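PDB 3QTM: negative regulator of ofd1 from Schizosaccharomyces pombe, which is required for correct translation termination, directly inhibits ofd1 and stabilises the N-terminal transcription factor domain of sre1. Local coordinates for residues Asp39-Leu44 with Ser81-Ile86; Pro66-Ala71 with Glu118-Leu123; Ala72-Leu77 with Asp102-Arg107; Thr96-Ile101 with Val133-Trp138; Ala128-Val133 with Arg186-Leu191. All blocks are in the same frame, centred on the assembly; numbering follows the deposited sequence.

Contact 1: Asp39-Leu44 with Ser81-Ile86; sequences DASVSL and SELFEI
V42 and L83 bring the two backbones to 7.1 Å between their CA atoms, and D39 and I86 repeat nearly the same spacing, 7.2 Å, one turn away. V42 CG2 lies 4.0 Å from L83 CB, and the two side chains slide past each other in opposite directions. The same methyl also faces I86 CG2. L83 CD1 reaches S41, coming 3.7 Å from OG. The S41 rotamer (chi1 -171°) sets OG beside the carbonyl carbon, where it meets this methyl; the hydroxyl is hydrogen-bonded to the carbonyl of S29 on helix 15-34. The protein has a helical fold of tetratricopeptide-repeat type, and here helix 38-58 meets the break between helices 67-82 and 84-87. L83 sits in that break: it leaves helical geometry after the first helix and is the N-cap of the second. At the more open end, D39 crosses I86 at about a right angle, with OD2 3.4 Å from I86 CG2. This is a van der Waals touch of oxygen on a methyl; the carboxylate is in a salt bridge with R90.

Contact 2: Pro66-Ala71 with Glu118-Leu123; sequences PKDFHA and ESRLFL
K67 runs along E118 and L121. Its CB lies 4.2 Å from L121 CB. Its CD touches E118 CB at 3.7 Å and L121 CD2 at 4.0 Å. CE grazes E118 CB, and a bend at chi4 (66°) turns NZ aside. The ammonium is hydrogen-bonded to the carbonyls of A114 and G116, before helix 119-142. One turn on from K67, A71 CB packs on the backbone of R120, 3.6 Å from its C atom. L121 CD1 sits beside A71 N and K67 O. The axes of 67-71 and 119-123 come within 8.0 Å, 30° from parallel, a close pairing in this TPR-like fold. D68 OD1 rests on the aliphatic part of R120, 3.7 Å from CB. R120 has a salt bridge with D178 and a cation-pi contact with W23. Two waters accept from the amides of R120 and L121 and lie within bonding distance of D68 OD1. The carboxylate thus probably meets the N-terminal turn of helix 119-142 through water, where the helix dipole may add attraction.

Contact 3: Ala72-Leu77 with Asp102-Arg107; sequences AYSSAL and DAAIER
One direct polar bond joins the segments: S74 OG donates to A104 O at 2.6 Å. The hydroxyl approaches from above the carbonyl plane, 39° out of it, so it is not on a lone pair. The backbones are very close here, with the CA atoms of S74 and A104 4.3 Å apart. The small side chains permit this, and A104 CB rests 3.5 Å from S74 O.

The apolar contacts centre on L77. Its CB packs on A104, 4.0 Å from CB. Its CD1 reaches R107 CB at 3.7 Å and also touches A103.

The third kind of contact is between arginine and ring. R107 bends at chi2 and chi3, so that its chain folds back alongside Y73. CG presses on S74 N and Y73 CB. NE comes 3.5 Å from Y73 CD1, which lies over one face of the guanidinium. The two planes are only 8° apart. R107 NH1 is probably hydrogen-bonded to H70 ND1, which would fix the turn of the guanidinium.

The segments are nearly antiparallel, at 173°, as in the antiparallel helix packing of TPR-like arrays. Helix 38-58 packs on Y73 and A76. Helix 119-142 covers S74, A104 and I105. Helix 15-34 meets A72 and S75.

Contact 4: Thr96-Ile101 with Val133-Trp138; sequences TEESYI and VRVLVW
E97 and R134 meet because E97 is stretched out, with CG anti to the backbone N (chi1 175°), while R134 also starts extended but bends at chi3. The bend turns NH2 toward E97. The result is a salt bridge in which R134 NH2 donates to E97 OE2 at 2.8 Å. The bond is nearly straight, 167° at the hydrogen. The oxygen lies in the guanidinium plane and is met almost along its C-O axis. The carboxylate and guanidinium planes are 21° apart. R134 NE is held by a second salt bridge, to E131, so acids from two helices grip the one guanidinium. A glutamine in place of E97 would probably weaken this grip, leaving R134 without its charged mate on helix 97-110.

Beside the bridge, V135 is wedged between E98 and I101. Its CG2 is pressed on I101 CD1 at 3.4 Å, tighter than usual for carbons. Its CG1 lies 3.8 Å from E98 CD, against the extended acid. E98 OE2 forms salt bridges with K132 and R139.

T96 caps helix 97-110: its OG1 accepts from S99 N at 3.0 Å. The segment axes stay 10.8 Å apart, so side chains alone span the gap. Successive helices packed in this roughly antiparallel way are typical of TPR-like helical arrays.

Contact 5: Ala128-Val133 with Arg186-Leu191; sequences AYLEKV and RPLYIL
L130 fills the tight part of the contact, where it meets four residues of 186-191. Its CD1 lies 3.3 Å from P187 O and also faces L188 CD2. Its CB packs 4.0 Å from P187 CB, and its CD2 meets L191 CB at 3.9 Å. The backbone joins in, with L130 O 3.5 Å from I190 CD1. With an alanine here instead of L130, a gap would probably open between P187, L188 and L191. In this TPR-like stack of helices, the contact joins the middle of helix 119-142 to the start of helix 188-197. Helix 151-170 also packs on L130, while helix 213-220 covers L188 and L191. The more open side belongs to E131. Its chain bends at chi2 (-62°), and its side chain crosses that of I190 at about a right angle. OE2 lies 3.6 Å from P187 CG, a van der Waals contact, and OE1 is in a salt bridge with R134. At the far end, V133 CG1 and I190 CG2 pass at 3.9 Å.

How the contacts relate
Contacts 3 and 5 are buried; contacts 1, 2 and 4 are partly buried. Helix 67-82 serves contacts 1, 2 and 3, and helix 119-142 serves contacts 2, 4 and 5. Helix 97-110, between them in the sequence, serves contacts 3 and 4. Chemistry follows place. Contact 5 is mainly apolar, contact 3 adds a buried hydroxyl bond, contact 4 has a salt bridge, contact 2 probably uses water, and contact 1 is a small apolar touch with a charged edge. Charges also join segments. K132, in 128-133, bridges to D102, in 102-107, and E98, in 96-101. E82, in 81-86, pairs with R186, in 186-191, although the centres of contacts 1 and 5 are about 19 Å apart.

Contact 1: Asp39-Leu44 with Ser81-Ile86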
# COMPACT_ATOMS: atom_id res chain seq x y z
N ASP A 39 -8.63 13.73 -16.45
CA ASP A 39 -8.13 14.91 -17.13
C ASP A 39 -8.09 16.12 -16.20
O ASP A 39 -7.15 16.91 -16.26
CB ASP A 39 -8.91 15.22 -18.40
CG ASP A 39 -8.19 14.73 -19.64
OD1 ASP A 39 -8.76 13.88 -20.36
OD2 ASP A 39 -7.03 15.18 -19.87
N ALA A 40 -9.10 16.24 -15.35
CA ALA A 40 -9.09 17.29 -14.33
C ALA A 40 -7.91 17.09 -13.38
O ALA A 40 -7.22 18.04 -13.04
CB ALA A 40 -10.39 17.29 -13.55
N SER A 41 -7.70 15.84 -12.95
CA SER A 41 -6.61 15.53 -12.03
C SER A 41 -5.29 15.96 -12.64
O SER A 41 -4.46 16.59 -11.98
CB SER A 41 -6.59 14.03 -11.67
OG SER A 41 -5.66 13.75 -10.62
N VAL A 42 -5.12 15.66 -13.93
CA VAL A 42 -3.89 15.97 -14.64
C VAL A 42 -3.66 17.48 -14.68
O VAL A 42 -2.55 17.94 -14.44
CB VAL A 42 -3.90 15.38 -16.06
CG1 VAL A 42 -2.84 16.05 -16.93
CG2 VAL A 42 -3.71 13.86 -16.02
N SER A 43 -4.71 18.24 -14.97
CA SER A 43 -4.64 19.71 -14.91
C SER A 43 -4.17 20.19 -13.55
O SER A 43 -3.30 21.05 -13.44
CB SER A 43 -6.00 20.34 -15.23
OG SER A 43 -6.41 20.04 -16.55
N LEU A 44 -4.76 19.65 -12.49
CA LEU A 44 -4.39 20.07 -11.14
C LEU A 44 -2.94 19.72 -10.78
O LEU A 44 -2.27 20.48 -10.08
CB LEU A 44 -5.35 19.49 -10.10
CG LEU A 44 -6.78 20.05 -10.24
CD1 LEU A 44 -7.82 19.26 -9.44
CD2 LEU A 44 -6.80 21.51 -9.84
N SER A 81 3.64 10.70 -13.33
CA SER A 81 4.01 9.34 -13.71
C SER A 81 2.83 8.37 -13.60
O SER A 81 2.64 7.54 -14.47
CB SER A 81 5.23 8.83 -12.91
OG SER A 81 4.90 8.52 -11.57
N GLU A 82 2.02 8.50 -12.55
CA GLU A 82 0.88 7.61 -12.35
C GLU A 82 -0.15 7.77 -13.47
O GLU A 82 -0.78 6.81 -13.90
CB GLU A 82 0.21 7.91 -11.01
CG GLU A 82 -1.04 7.07 -10.73
CD GLU A 82 -1.70 7.41 -9.40
OE1 GLU A 82 -1.27 8.40 -8.76
OE2 GLU A 82 -2.64 6.71 -8.97
N LEU A 83 -0.32 9.00 -13.93
CA LEU A 83 -1.34 9.31 -14.90
C LEU A 83 -0.72 9.59 -16.25
O LEU A 83 -1.31 10.29 -17.08
CB LEU A 83 -2.10 10.54 -14.42
CG LEU A 83 -2.64 10.38 -13.00
CD1 LEU A 83 -3.33 11.65 -12.50
CD2 LEU A 83 -3.58 9.18 -12.96
N PHE A 84 0.49 9.08 -16.45
CA PHE A 84 1.30 9.43 -17.62
C PHE A 84 0.62 9.16 -18.97
O PHE A 84 0.88 9.84 -19.96
CB PHE A 84 2.66 8.73 -17.58
CG PHE A 84 3.65 9.32 -18.55
CD1 PHE A 84 4.19 10.58 -18.33
CD2 PHE A 84 4.02 8.62 -19.69
CE1 PHE A 84 5.10 11.12 -19.21
CE2 PHE A 84 4.93 9.17 -20.59
CZ PHE A 84 5.47 10.42 -20.35
N GLU A 85 -0.25 8.16 -18.99
CA GLU A 85 -0.89 7.75 -20.23
C GLU A 85 -1.72 8.91 -20.81
O GLU A 85 -1.77 9.10 -22.02
CB GLU A 85 -1.77 6.53 -19.98
CG GLU A 85 -2.63 6.13 -21.17
CD GLU A 85 -3.68 5.09 -20.79
OE1 GLU A 85 -4.43 5.30 -19.80
OE2 GLU A 85 -3.76 4.05 -21.49
N ILE A 86 -2.34 9.68 -19.93
CA ILE A 86 -3.09 10.87 -20.32
C ILE A 86 -2.22 12.11 -20.31
O ILE A 86 -2.30 12.95 -21.22
CB ILE A 86 -4.31 11.10 -19.40
CG1 ILE A 86 -5.28 9.93 -19.50
CG2 ILE A 86 -5.03 12.41 -19.76
CD1 ILE A 86 -5.68 9.63 -20.93

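Contact 2: Pro66-Ala71 with Glu118-Leu123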
# COMPACT_ATOMS: atom_id res chain seq x y z
N PRO A 66 10.48 24.73 3.38
CA PRO A 66 10.42 23.56 4.25
C PRO A 66 10.36 22.25 3.48
O PRO A 66 10.03 22.20 2.28
CB PRO A 66 9.10 23.73 5.00
CG PRO A 66 8.33 24.74 4.27
CD PRO A 66 9.17 25.36 3.20
N LYS A 67 10.63 21.19 4.21
CA LYS A 67 10.48 19.85 3.68
C LYS A 67 9.11 19.64 3.03
O LYS A 67 9.01 18.95 2.02
CB LYS A 67 10.70 18.82 4.78
CG LYS A 67 12.12 18.80 5.36
CD LYS A 67 12.34 17.52 6.17
CE LYS A 67 13.75 17.45 6.75
NZ LYS A 67 13.96 18.52 7.75
N ASP A 68 8.06 20.23 3.62
CA ASP A 68 6.70 20.09 3.09
C ASP A 68 6.55 20.67 1.69
O ASP A 68 5.72 20.20 0.92
CB ASP A 68 5.67 20.76 4.01
CG ASP A 68 5.37 19.94 5.25
OD1 ASP A 68 5.84 18.78 5.33
OD2 ASP A 68 4.67 20.45 6.15
N PHE A 69 7.32 21.70 1.37
CA PHE A 69 7.32 22.21 -0.00
C PHE A 69 7.84 21.15 -0.98
O PHE A 69 7.21 20.86 -2.00
CB PHE A 69 8.14 23.49 -0.14
CG PHE A 69 8.47 23.85 -1.59
CD1 PHE A 69 7.56 24.53 -2.37
CD2 PHE A 69 9.67 23.47 -2.16
CE1 PHE A 69 7.83 24.84 -3.70
CE2 PHE A 69 9.96 23.77 -3.50
CZ PHE A 69 9.04 24.45 -4.26
N HIS A 70 8.99 20.56 -0.67
CA HIS A 70 9.57 19.57 -1.59
C HIS A 70 8.72 18.30 -1.64
O HIS A 70 8.67 17.63 -2.68
CB HIS A 70 11.01 19.23 -1.21
CG HIS A 70 11.91 20.42 -1.11
ND1 HIS A 70 12.51 20.99 -2.22
CD2 HIS A 70 12.31 21.16 -0.05
CE1 HIS A 70 13.23 22.03 -1.84
NE2 HIS A 70 13.13 22.15 -0.52
N ALA A 71 8.05 17.98 -0.53
CA ALA A 71 7.15 16.83 -0.48
C ALA A 71 5.98 17.01 -1.43
O ALA A 71 5.62 16.07 -2.14
CB ALA A 71 6.65 16.60 0.94
N GLU A 118 9.19 16.31 8.86
CA GLU A 118 9.67 15.43 7.79
C GLU A 118 8.68 14.33 7.34
O GLU A 118 8.97 13.57 6.41
CB GLU A 118 11.00 14.80 8.21
CG GLU A 118 10.88 13.91 9.43
CD GLU A 118 12.24 13.60 10.08
OE1 GLU A 118 13.24 14.30 9.80
OE2 GLU A 118 12.29 12.64 10.88
N SER A 119 7.54 14.22 8.01
CA SER A 119 6.58 13.16 7.72
C SER A 119 6.12 13.11 6.26
O SER A 119 6.18 12.06 5.62
CB SER A 119 5.36 13.30 8.65
OG SER A 119 5.75 13.09 10.00
N ARG A 120 5.69 14.24 5.73
CA ARG A 120 5.19 14.28 4.36
C ARG A 120 6.32 13.99 3.38
O ARG A 120 6.11 13.35 2.37
CB ARG A 120 4.51 15.62 4.05
CG ARG A 120 3.13 15.77 4.69
CD ARG A 120 2.60 17.21 4.63
NE ARG A 120 1.40 17.32 5.46
CZ ARG A 120 0.16 17.30 4.98
NH1 ARG A 120 -0.08 17.21 3.68
NH2 ARG A 120 -0.87 17.38 5.83
N LEU A 121 7.53 14.43 3.71
CA LEU A 121 8.67 14.18 2.84
C LEU A 121 9.01 12.70 2.84
O LEU A 121 9.29 12.12 1.78
CB LEU A 121 9.89 15.01 3.26
CG LEU A 121 11.02 14.98 2.21
CD1 LEU A 121 10.59 15.78 0.95
CD2 LEU A 121 12.36 15.47 2.77
N PHE A 122 8.98 12.09 4.02
CA PHE A 122 9.31 10.67 4.15
C PHE A 122 8.32 9.84 3.35
O PHE A 122 8.71 8.86 2.71
CB PHE A 122 9.33 10.24 5.62
CG PHE A 122 10.61 10.60 6.35
CD1 PHE A 122 11.50 11.51 5.80
CD2 PHE A 122 10.90 10.06 7.59
CE1 PHE A 122 12.67 11.85 6.46
CE2 PHE A 122 12.06 10.40 8.28
CZ PHE A 122 12.95 11.30 7.70
N LEU A 123 7.06 10.25 3.36
CA LEU A 123 6.03 9.53 2.63
C LEU A 123 6.25 9.68 1.12
O LEU A 123 6.17 8.69 0.39
CB LEU A 123 4.62 9.99 3.03
CG LEU A 123 3.40 9.38 2.30
CD1 LEU A 123 3.27 7.88 2.52
CD2 LEU A 123 2.10 10.08 2.72
O HOH W 1 7.74 17.03 5.23
O HOH W 2 5.02 16.74 7.23

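Contact 3: Ala72-Leu77 with Asp102-Arg107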
# COMPACT_ATOMS: atom_id res chain seq x y z
N ALA A 72 5.36 18.20 -1.45
CA ALA A 72 4.23 18.45 -2.34
C ALA A 72 4.67 18.42 -3.80
O ALA A 72 3.99 17.89 -4.66
CB ALA A 72 3.58 19.78 -2.02
N TYR A 73 5.82 19.03 -4.07
CA TYR A 73 6.35 19.10 -5.41
C TYR A 73 6.69 17.67 -5.90
O TYR A 73 6.36 17.27 -7.02
CB TYR A 73 7.59 19.99 -5.39
CG TYR A 73 8.06 20.48 -6.73
CD1 TYR A 73 8.98 21.51 -6.82
CD2 TYR A 73 7.58 19.91 -7.91
CE1 TYR A 73 9.43 21.96 -8.05
CE2 TYR A 73 8.02 20.36 -9.16
CZ TYR A 73 8.96 21.39 -9.22
OH TYR A 73 9.42 21.84 -10.44
N SER A 74 7.35 16.89 -5.05
CA SER A 74 7.66 15.50 -5.37
C SER A 74 6.39 14.72 -5.67
O SER A 74 6.35 13.96 -6.63
CB SER A 74 8.42 14.84 -4.23
OG SER A 74 8.62 13.47 -4.50
N SER A 75 5.36 14.90 -4.84
CA SER A 75 4.08 14.20 -5.03
C SER A 75 3.41 14.53 -6.36
O SER A 75 2.83 13.65 -7.00
CB SER A 75 3.11 14.51 -3.90
OG SER A 75 3.59 13.95 -2.69
N ALA A 76 3.47 15.79 -6.78
CA ALA A 76 2.91 16.17 -8.06
C ALA A 76 3.66 15.46 -9.20
O ALA A 76 3.05 14.93 -10.12
CB ALA A 76 2.94 17.69 -8.24
N LEU A 77 4.99 15.47 -9.13
CA LEU A 77 5.81 14.77 -10.13
C LEU A 77 5.45 13.28 -10.21
O LEU A 77 5.32 12.71 -11.30
CB LEU A 77 7.32 14.98 -9.85
CG LEU A 77 7.83 16.41 -10.06
CD1 LEU A 77 9.16 16.65 -9.34
CD2 LEU A 77 7.95 16.75 -11.56
N ASP A 102 11.82 9.39 -11.45
CA ASP A 102 13.17 9.89 -11.12
C ASP A 102 13.13 11.32 -10.58
O ASP A 102 13.80 11.65 -9.60
CB ASP A 102 14.10 9.85 -12.32
CG ASP A 102 14.37 8.43 -12.83
OD1 ASP A 102 14.17 7.46 -12.06
OD2 ASP A 102 14.81 8.29 -14.00
N ALA A 103 12.38 12.19 -11.26
CA ALA A 103 12.25 13.58 -10.81
C ALA A 103 11.61 13.67 -9.42
O ALA A 103 12.07 14.41 -8.56
CB ALA A 103 11.49 14.40 -11.82
N ALA A 104 10.55 12.88 -9.20
CA ALA A 104 9.90 12.82 -7.89
C ALA A 104 10.89 12.46 -6.78
O ALA A 104 10.87 13.06 -5.70
CB ALA A 104 8.74 11.81 -7.90
N ILE A 105 11.73 11.46 -7.06
CA ILE A 105 12.80 11.05 -6.15
C ILE A 105 13.79 12.20 -5.90
O ILE A 105 14.11 12.53 -4.77
CB ILE A 105 13.58 9.83 -6.70
CG1 ILE A 105 12.69 8.57 -6.71
CG2 ILE A 105 14.89 9.63 -5.92
CD1 ILE A 105 13.34 7.32 -7.37
N GLU A 106 14.31 12.79 -6.97
CA GLU A 106 15.32 13.83 -6.83
C GLU A 106 14.74 15.07 -6.10
O GLU A 106 15.41 15.66 -5.23
CB GLU A 106 15.87 14.23 -8.19
CG GLU A 106 16.48 13.08 -8.98
CD GLU A 106 17.90 12.78 -8.54
OE1 GLU A 106 18.47 13.60 -7.78
OE2 GLU A 106 18.45 11.74 -8.94
N ARG A 107 13.52 15.44 -6.46
CA ARG A 107 12.85 16.57 -5.82
C ARG A 107 12.71 16.32 -4.32
O ARG A 107 12.99 17.18 -3.50
CB ARG A 107 11.49 16.85 -6.45
CG ARG A 107 10.61 17.86 -5.68
CD ARG A 107 11.38 19.12 -5.26
NE ARG A 107 12.00 19.78 -6.41
CZ ARG A 107 12.77 20.87 -6.34
NH1 ARG A 107 13.02 21.45 -5.17
NH2 ARG A 107 13.28 21.39 -7.44

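Contact 4: Thr96-Ile101 with Val133-Trp138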
# COMPACT_ATOMS: atom_id res chain seq x y z
N THR A 96 9.08 10.54 -20.40
CA THR A 96 8.67 9.19 -20.00
C THR A 96 8.10 9.14 -18.59
O THR A 96 8.44 9.98 -17.74
CB THR A 96 9.86 8.21 -20.05
OG1 THR A 96 10.86 8.63 -19.11
CG2 THR A 96 10.47 8.14 -21.46
N GLU A 97 7.26 8.14 -18.33
CA GLU A 97 6.79 7.87 -16.98
C GLU A 97 7.98 7.76 -16.01
O GLU A 97 7.99 8.39 -14.94
CB GLU A 97 5.94 6.58 -16.94
CG GLU A 97 5.51 6.20 -15.53
CD GLU A 97 4.96 4.78 -15.42
OE1 GLU A 97 4.99 4.02 -16.42
OE2 GLU A 97 4.49 4.41 -14.32
N GLU A 98 8.97 6.95 -16.38
CA GLU A 98 10.10 6.70 -15.50
C GLU A 98 10.87 7.98 -15.15
O GLU A 98 11.35 8.15 -14.04
CB GLU A 98 11.07 5.66 -16.08
CG GLU A 98 12.16 5.27 -15.07
CD GLU A 98 13.04 4.12 -15.55
OE1 GLU A 98 13.01 3.82 -16.76
OE2 GLU A 98 13.75 3.52 -14.72
N SER A 99 10.97 8.89 -16.11
CA SER A 99 11.68 10.13 -15.83
C SER A 99 10.95 10.98 -14.78
O SER A 99 11.57 11.66 -13.97
CB SER A 99 11.92 10.91 -17.11
OG SER A 99 12.93 11.88 -16.90
N TYR A 100 9.62 10.90 -14.77
CA TYR A 100 8.84 11.58 -13.74
C TYR A 100 8.98 10.94 -12.35
O TYR A 100 8.96 11.63 -11.33
CB TYR A 100 7.37 11.72 -14.18
CG TYR A 100 7.17 12.98 -15.00
CD1 TYR A 100 7.25 12.96 -16.39
CD2 TYR A 100 6.96 14.22 -14.37
CE1 TYR A 100 7.10 14.12 -17.14
CE2 TYR A 100 6.82 15.38 -15.11
CZ TYR A 100 6.89 15.33 -16.49
OH TYR A 100 6.74 16.49 -17.21
N ILE A 101 9.14 9.61 -12.30
CA ILE A 101 9.45 8.94 -11.04
C ILE A 101 10.83 9.39 -10.56
O ILE A 101 10.98 9.75 -9.40
CB ILE A 101 9.44 7.39 -11.19
CG1 ILE A 101 8.05 6.89 -11.60
CG2 ILE A 101 9.96 6.70 -9.92
CD1 ILE A 101 8.03 5.39 -11.96
N VAL A 133 10.77 0.85 -8.05
CA VAL A 133 10.91 -0.61 -7.99
C VAL A 133 10.00 -1.30 -9.02
O VAL A 133 10.43 -2.19 -9.76
CB VAL A 133 10.55 -1.14 -6.59
CG1 VAL A 133 10.27 -2.63 -6.64
CG2 VAL A 133 11.65 -0.80 -5.56
N ARG A 134 8.75 -0.86 -9.06
CA ARG A 134 7.79 -1.42 -10.00
C ARG A 134 8.25 -1.25 -11.45
O ARG A 134 8.17 -2.18 -12.25
CB ARG A 134 6.41 -0.80 -9.81
CG ARG A 134 5.37 -1.32 -10.81
CD ARG A 134 4.03 -0.62 -10.62
NE ARG A 134 4.17 0.82 -10.79
CZ ARG A 134 4.24 1.44 -11.96
NH1 ARG A 134 4.17 0.74 -13.09
NH2 ARG A 134 4.37 2.76 -12.02
N VAL A 135 8.73 -0.06 -11.79
CA VAL A 135 9.17 0.17 -13.16
C VAL A 135 10.45 -0.65 -13.48
O VAL A 135 10.60 -1.17 -14.60
CB VAL A 135 9.35 1.67 -13.48
CG1 VAL A 135 10.14 1.84 -14.75
CG2 VAL A 135 7.98 2.36 -13.60
N LEU A 136 11.35 -0.78 -12.50
CA LEU A 136 12.56 -1.58 -12.70
C LEU A 136 12.22 -3.06 -12.98
O LEU A 136 12.83 -3.67 -13.84
CB LEU A 136 13.54 -1.44 -11.52
CG LEU A 136 14.37 -0.14 -11.48
CD1 LEU A 136 15.20 -0.01 -10.18
CD2 LEU A 136 15.28 -0.01 -12.70
N VAL A 137 11.24 -3.60 -12.26
CA VAL A 137 10.77 -4.96 -12.50
C VAL A 137 10.26 -5.11 -13.94
O VAL A 137 10.60 -6.07 -14.63
CB VAL A 137 9.68 -5.39 -11.51
CG1 VAL A 137 9.18 -6.79 -11.84
CG2 VAL A 137 10.21 -5.35 -10.08
N TRP A 138 9.46 -4.14 -14.39
CA TRP A 138 9.02 -4.12 -15.78
C TRP A 138 10.22 -4.06 -16.73
O TRP A 138 10.24 -4.75 -17.75
CB TRP A 138 8.08 -2.94 -16.06
CG TRP A 138 7.48 -3.00 -17.46
CD1 TRP A 138 6.30 -3.61 -17.82
CD2 TRP A 138 8.03 -2.47 -18.68
NE1 TRP A 138 6.09 -3.48 -19.17
CE2 TRP A 138 7.13 -2.79 -19.72
CE3 TRP A 138 9.19 -1.75 -18.98
CZ2 TRP A 138 7.37 -2.42 -21.05
CZ3 TRP A 138 9.42 -1.38 -20.30
CH2 TRP A 138 8.51 -1.71 -21.32

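Contact 5: Ala128-Val133 with Arg186-Leu191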
# COMPACT_ATOMS: atom_id res chain seq x y z
N ALA A 128 7.85 7.27 -4.02
CA ALA A 128 8.61 7.35 -5.27
C ALA A 128 9.61 6.21 -5.42
O ALA A 128 9.78 5.70 -6.53
CB ALA A 128 9.31 8.70 -5.40
N TYR A 129 10.26 5.81 -4.33
CA TYR A 129 11.21 4.69 -4.39
C TYR A 129 10.46 3.40 -4.75
O TYR A 129 10.98 2.57 -5.51
CB TYR A 129 11.96 4.49 -3.06
CG TYR A 129 13.00 5.54 -2.74
CD1 TYR A 129 13.95 5.93 -3.68
CD2 TYR A 129 13.07 6.10 -1.47
CE1 TYR A 129 14.91 6.89 -3.39
CE2 TYR A 129 14.02 7.06 -1.16
CZ TYR A 129 14.93 7.45 -2.12
OH TYR A 129 15.87 8.40 -1.79
N LEU A 130 9.27 3.23 -4.21
CA LEU A 130 8.49 2.02 -4.52
C LEU A 130 8.00 2.04 -5.97
O LEU A 130 7.97 0.98 -6.62
CB LEU A 130 7.32 1.80 -3.55
CG LEU A 130 7.71 1.38 -2.13
CD1 LEU A 130 6.47 1.29 -1.24
CD2 LEU A 130 8.47 0.05 -2.12
N GLU A 131 7.62 3.21 -6.49
CA GLU A 131 7.19 3.25 -7.90
C GLU A 131 8.37 2.96 -8.81
O GLU A 131 8.22 2.35 -9.86
CB GLU A 131 6.55 4.58 -8.29
CG GLU A 131 5.21 4.83 -7.62
CD GLU A 131 4.16 3.78 -7.98
OE1 GLU A 131 4.31 3.10 -9.02
OE2 GLU A 131 3.18 3.64 -7.23
N LYS A 132 9.56 3.39 -8.39
CA LYS A 132 10.78 3.06 -9.11
C LYS A 132 10.98 1.53 -9.18
O LYS A 132 11.29 0.98 -10.25
CB LYS A 132 11.99 3.73 -8.45
CG LYS A 132 13.33 3.47 -9.13
CD LYS A 132 13.41 4.15 -10.50
CE LYS A 132 14.83 4.08 -11.08
NZ LYS A 132 14.90 4.53 -12.51
N VAL A 133 10.77 0.85 -8.05
CA VAL A 133 10.91 -0.61 -7.99
C VAL A 133 10.00 -1.30 -9.02
O VAL A 133 10.43 -2.19 -9.76
CB VAL A 133 10.55 -1.14 -6.59
CG1 VAL A 133 10.27 -2.63 -6.64
CG2 VAL A 133 11.65 -0.80 -5.56
N ARG A 186 -1.10 3.15 -1.58
CA ARG A 186 -1.20 2.11 -2.62
C ARG A 186 0.15 1.51 -3.05
O ARG A 186 0.22 0.32 -3.32
CB ARG A 186 -1.99 2.60 -3.84
CG ARG A 186 -3.49 2.32 -3.74
CD ARG A 186 -4.22 2.55 -5.08
NE ARG A 186 -4.28 3.97 -5.44
CZ ARG A 186 -3.64 4.52 -6.47
NH1 ARG A 186 -2.89 3.75 -7.27
NH2 ARG A 186 -3.75 5.82 -6.71
N PRO A 187 1.21 2.33 -3.12
CA PRO A 187 2.52 1.75 -3.45
C PRO A 187 2.98 0.69 -2.45
O PRO A 187 3.88 -0.07 -2.78
CB PRO A 187 3.46 2.96 -3.42
CG PRO A 187 2.57 4.12 -3.73
CD PRO A 187 1.28 3.80 -3.03
N LEU A 188 2.39 0.63 -1.25
CA LEU A 188 2.76 -0.43 -0.32
C LEU A 188 2.46 -1.80 -0.92
O LEU A 188 3.10 -2.78 -0.56
CB LEU A 188 2.05 -0.28 1.04
CG LEU A 188 2.46 0.92 1.90
CD1 LEU A 188 1.86 0.79 3.28
CD2 LEU A 188 3.99 1.02 1.99
N TYR A 189 1.49 -1.88 -1.83
CA TYR A 189 1.22 -3.15 -2.51
C TYR A 189 2.47 -3.63 -3.25
O TYR A 189 2.73 -4.83 -3.31
CB TYR A 189 0.07 -3.04 -3.53
CG TYR A 189 -1.27 -2.56 -2.97
CD1 TYR A 189 -1.84 -3.14 -1.84
CD2 TYR A 189 -1.98 -1.55 -3.62
CE1 TYR A 189 -3.08 -2.69 -1.35
CE2 TYR A 189 -3.20 -1.10 -3.15
CZ TYR A 189 -3.75 -1.67 -2.01
OH TYR A 189 -4.97 -1.21 -1.56
N ILE A 190 3.23 -2.70 -3.81
CA ILE A 190 4.45 -3.06 -4.53
C ILE A 190 5.41 -3.74 -3.59
O ILE A 190 6.02 -4.74 -3.93
CB ILE A 190 5.14 -1.81 -5.14
CG1 ILE A 190 4.20 -1.14 -6.14
CG2 ILE A 190 6.48 -2.19 -5.76
CD1 ILE A 190 4.58 0.28 -6.48
N LEU A 191 5.54 -3.18 -2.39
CA LEU A 191 6.46 -3.74 -1.41
C LEU A 191 6.01 -5.13 -0.95
O LEU A 191 6.82 -6.04 -0.82
CB LEU A 191 6.62 -2.81 -0.20
CG LEU A 191 7.58 -3.25 0.92
CD1 LEU A 191 8.98 -3.50 0.38
CD2 LEU A 191 7.62 -2.22 2.05